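Leucine-rich repeat protein (Bacteroides thetaiotaomicron, PDB 4ECN) is of unknown function but, as an extracellular leucine-rich repeat protein with DUF4458 domains, probably binds other proteins. Local coordinates at residues P502-T505 / Q506-F510. Residues are numbered along the deposited sequence; the frame is centred on the assembly and turned at random.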
ATOM      1  N   PRO A 502      -7.549  -8.643 -10.633  1.00 51.82           N
ATOM      2  CA  PRO A 502      -8.881  -9.156 -10.971  1.00 50.94           C
ATOM      3  C   PRO A 502      -8.980 -10.118 -12.144  1.00 55.83           C
ATOM      4  O   PRO A 502      -9.832 -11.011 -12.089  1.00 56.90           O
ATOM      5  CB  PRO A 502      -9.652  -7.898 -11.366  1.00 52.29           C
ATOM      6  CG  PRO A 502      -8.984  -6.803 -10.748  1.00 56.75           C
ATOM      7  CD  PRO A 502      -7.554  -7.166 -10.557  1.00 53.02           C
ATOM      8  N   ASN A 503      -8.189  -9.906 -13.213  1.00 50.47           N
ATOM      9  CA  ASN A 503      -8.327 -10.658 -14.463  1.00 49.41           C
ATOM     10  C   ASN A 503      -7.388 -11.853 -14.534  1.00 52.43           C
ATOM     11  O   ASN A 503      -7.284 -12.511 -15.580  1.00 53.19           O
ATOM     12  CB  ASN A 503      -8.069  -9.704 -15.636  1.00 44.69           C
ATOM     13  CG  ASN A 503      -8.948  -8.474 -15.554  1.00 50.76           C
ATOM     14  OD1 ASN A 503     -10.064  -8.512 -15.011  1.00 41.64           O
ATOM     15  ND2 ASN A 503      -8.431  -7.331 -15.989  1.00 38.57           N
HETATM   16  N   MSE A 504      -6.755 -12.165 -13.408  1.00 47.69           N
HETATM   17  CA  MSE A 504      -5.826 -13.274 -13.282  1.00 46.81           C
HETATM   18  C   MSE A 504      -6.634 -14.525 -12.944  1.00 52.70           C
HETATM   19  O   MSE A 504      -7.243 -14.593 -11.864  1.00 51.92           O
HETATM   20  CB  MSE A 504      -4.790 -12.921 -12.224  1.00 47.25           C
HETATM   21  CG  MSE A 504      -3.421 -13.442 -12.541  1.00 53.59           C
HETATM   22 SE   MSE A 504      -2.151 -12.892 -11.206  0.75 59.41          SE
HETATM   23  CE  MSE A 504      -2.989 -13.652  -9.568  1.00 55.44           C
ATOM     24  N   THR A 505      -6.696 -15.483 -13.904  1.00 50.69           N
ATOM     25  CA  THR A 505      -7.539 -16.683 -13.781  1.00 51.38           C
ATOM     26  C   THR A 505      -6.821 -17.847 -13.097  1.00 55.99           C
ATOM     27  O   THR A 505      -7.495 -18.788 -12.660  1.00 56.78           O
ATOM     28  CB  THR A 505      -8.065 -17.132 -15.137  1.00 58.76           C
ATOM     29  OG1 THR A 505      -6.982 -17.356 -16.051  1.00 64.47           O
ATOM     30  CG2 THR A 505      -9.083 -16.149 -15.702  1.00 52.19           C
ATOM     31  N   GLN A 506      -5.487 -17.772 -12.976  1.00 51.73           N
ATOM     32  CA  GLN A 506      -4.644 -18.730 -12.248  1.00 51.36           C
ATOM     33  C   GLN A 506      -3.336 -18.039 -11.833  1.00 55.15           C
ATOM     34  O   GLN A 506      -3.052 -16.928 -12.292  1.00 54.86           O
ATOM     35  CB  GLN A 506      -4.371 -20.019 -13.049  1.00 52.92           C
ATOM     36  CG  GLN A 506      -3.544 -19.871 -14.297  1.00 45.81           C
ATOM     37  CD  GLN A 506      -3.874 -20.994 -15.235  1.00 66.10           C
ATOM     38  OE1 GLN A 506      -4.997 -21.104 -15.771  1.00 63.00           O
ATOM     39  NE2 GLN A 506      -2.908 -21.863 -15.447  1.00 55.07           N
ATOM     40  N   LEU A 507      -2.551 -18.680 -10.965  1.00 50.12           N
ATOM     41  CA  LEU A 507      -1.287 -18.088 -10.565  1.00 48.56           C
ATOM     42  C   LEU A 507      -0.307 -18.238 -11.717  1.00 55.08           C
ATOM     43  O   LEU A 507      -0.322 -19.279 -12.392  1.00 55.59           O
ATOM     44  CB  LEU A 507      -0.729 -18.706  -9.265  1.00 47.67           C
ATOM     45  CG  LEU A 507      -1.617 -18.724  -8.027  1.00 50.07           C
ATOM     46  CD1 LEU A 507      -0.951 -19.496  -6.935  1.00 50.35           C
ATOM     47  CD2 LEU A 507      -1.954 -17.316  -7.547  1.00 48.45           C
ATOM     48  N   PRO A 508       0.503 -17.183 -11.996  1.00 51.71           N
ATOM     49  CA  PRO A 508       1.467 -17.259 -13.100  1.00 51.97           C
ATOM     50  C   PRO A 508       2.571 -18.280 -12.813  1.00 58.64           C
ATOM     51  O   PRO A 508       2.938 -18.496 -11.638  1.00 57.66           O
ATOM     52  CB  PRO A 508       2.014 -15.831 -13.179  1.00 52.15           C
ATOM     53  CG  PRO A 508       1.840 -15.303 -11.876  1.00 54.98           C
ATOM     54  CD  PRO A 508       0.601 -15.883 -11.308  1.00 51.12           C
ATOM     55  N   ASP A 509       3.115 -18.889 -13.902  1.00 56.49           N
ATOM     56  CA  ASP A 509       4.124 -19.951 -13.862  1.00 57.05           C
ATOM     57  C   ASP A 509       5.444 -19.556 -13.197  1.00 59.01           C
ATOM     58  O   ASP A 509       6.114 -20.446 -12.659  1.00 59.85           O
ATOM     59  CB  ASP A 509       4.450 -20.442 -15.277  1.00 60.35           C
ATOM     60  CG  ASP A 509       3.803 -21.774 -15.614  1.00 77.32           C
ATOM     61  OD1 ASP A 509       2.546 -21.864 -15.542  1.00 77.68           O
ATOM     62  OD2 ASP A 509       4.550 -22.729 -15.954  1.00 86.41           O
ATOM     63  N   PHE A 510       5.819 -18.253 -13.214  1.00 51.98           N
ATOM     64  CA  PHE A 510       7.107 -17.801 -12.692  1.00 49.69           C
ATOM     65  C   PHE A 510       7.271 -18.170 -11.189  1.00 56.06           C
ATOM     66  O   PHE A 510       8.397 -18.466 -10.776  1.00 57.29           O
ATOM     67  CB  PHE A 510       7.306 -16.301 -12.924  1.00 49.11           C
ATOM     68  CG  PHE A 510       6.741 -15.359 -11.895  1.00 48.48           C
ATOM     69  CD1 PHE A 510       7.492 -14.974 -10.793  1.00 49.69           C
ATOM     70  CD2 PHE A 510       5.482 -14.805 -12.058  1.00 49.54           C
ATOM     71  CE1 PHE A 510       6.963 -14.120  -9.829  1.00 49.34           C
ATOM     72  CE2 PHE A 510       4.958 -13.935 -11.099  1.00 50.88           C
ATOM     73  CZ  PHE A 510       5.700 -13.600  -9.992  1.00 48.12           C
TER
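From Met-504 to Pro-508 the chain turns at Thr-505 and then runs on with Gln-506 fully extended, which lets the side chain of Met-504 reach Leu-507 and lie across the ring of Pro-508. Met-504 is a selenomethionine. Its chain is straight as far as SE and bends at the last torsion (chi3 58°). SE of Met-504 meets CD of Pro-508 at 4.1 Å. The two side chains cross at about a right angle. The bend brings the terminal methyl to Leu-507, where CE of Met-504 lies 4.3 Å from CD2 of Leu-507. Both contacts are apolar and rather loose. The backbone passes close to the same side chain, since CG of Met-504 is 3.5 Å from O of Gln-506.

Thr-505 and Gln-506 make the polar part of the turn. CG of Gln-506 sits between its own backbone N and carbonyl carbon (chi1 66°), and from there the chain extends away from Met-504. OG1 of Thr-505 and OE1 of Gln-506 stay 4.3 Å apart, too far for a hydrogen bond. Both side chains rest instead on Tyr-462. N of Leu-507 is hydrogen-bonded to the carboxylate of Asp-536, which ties the extended part to helix 530-542.

The run from Met-504 to Pro-508 resembles the LxxLP pattern of leucine-rich repeats, with Met-504 in place of the first leucine; the burial of Met-504, Leu-507 and Pro-508 is consistent with that. The segment lies in the loop that leads from strand 495-499 to strand 519-521, parallel neighbours in the repeat sheet. Met-504 and Pro-508 both pack on Leu-498 of the first strand, while Gln-506 touches Gln-532 and Asp-536 of helix 530-542.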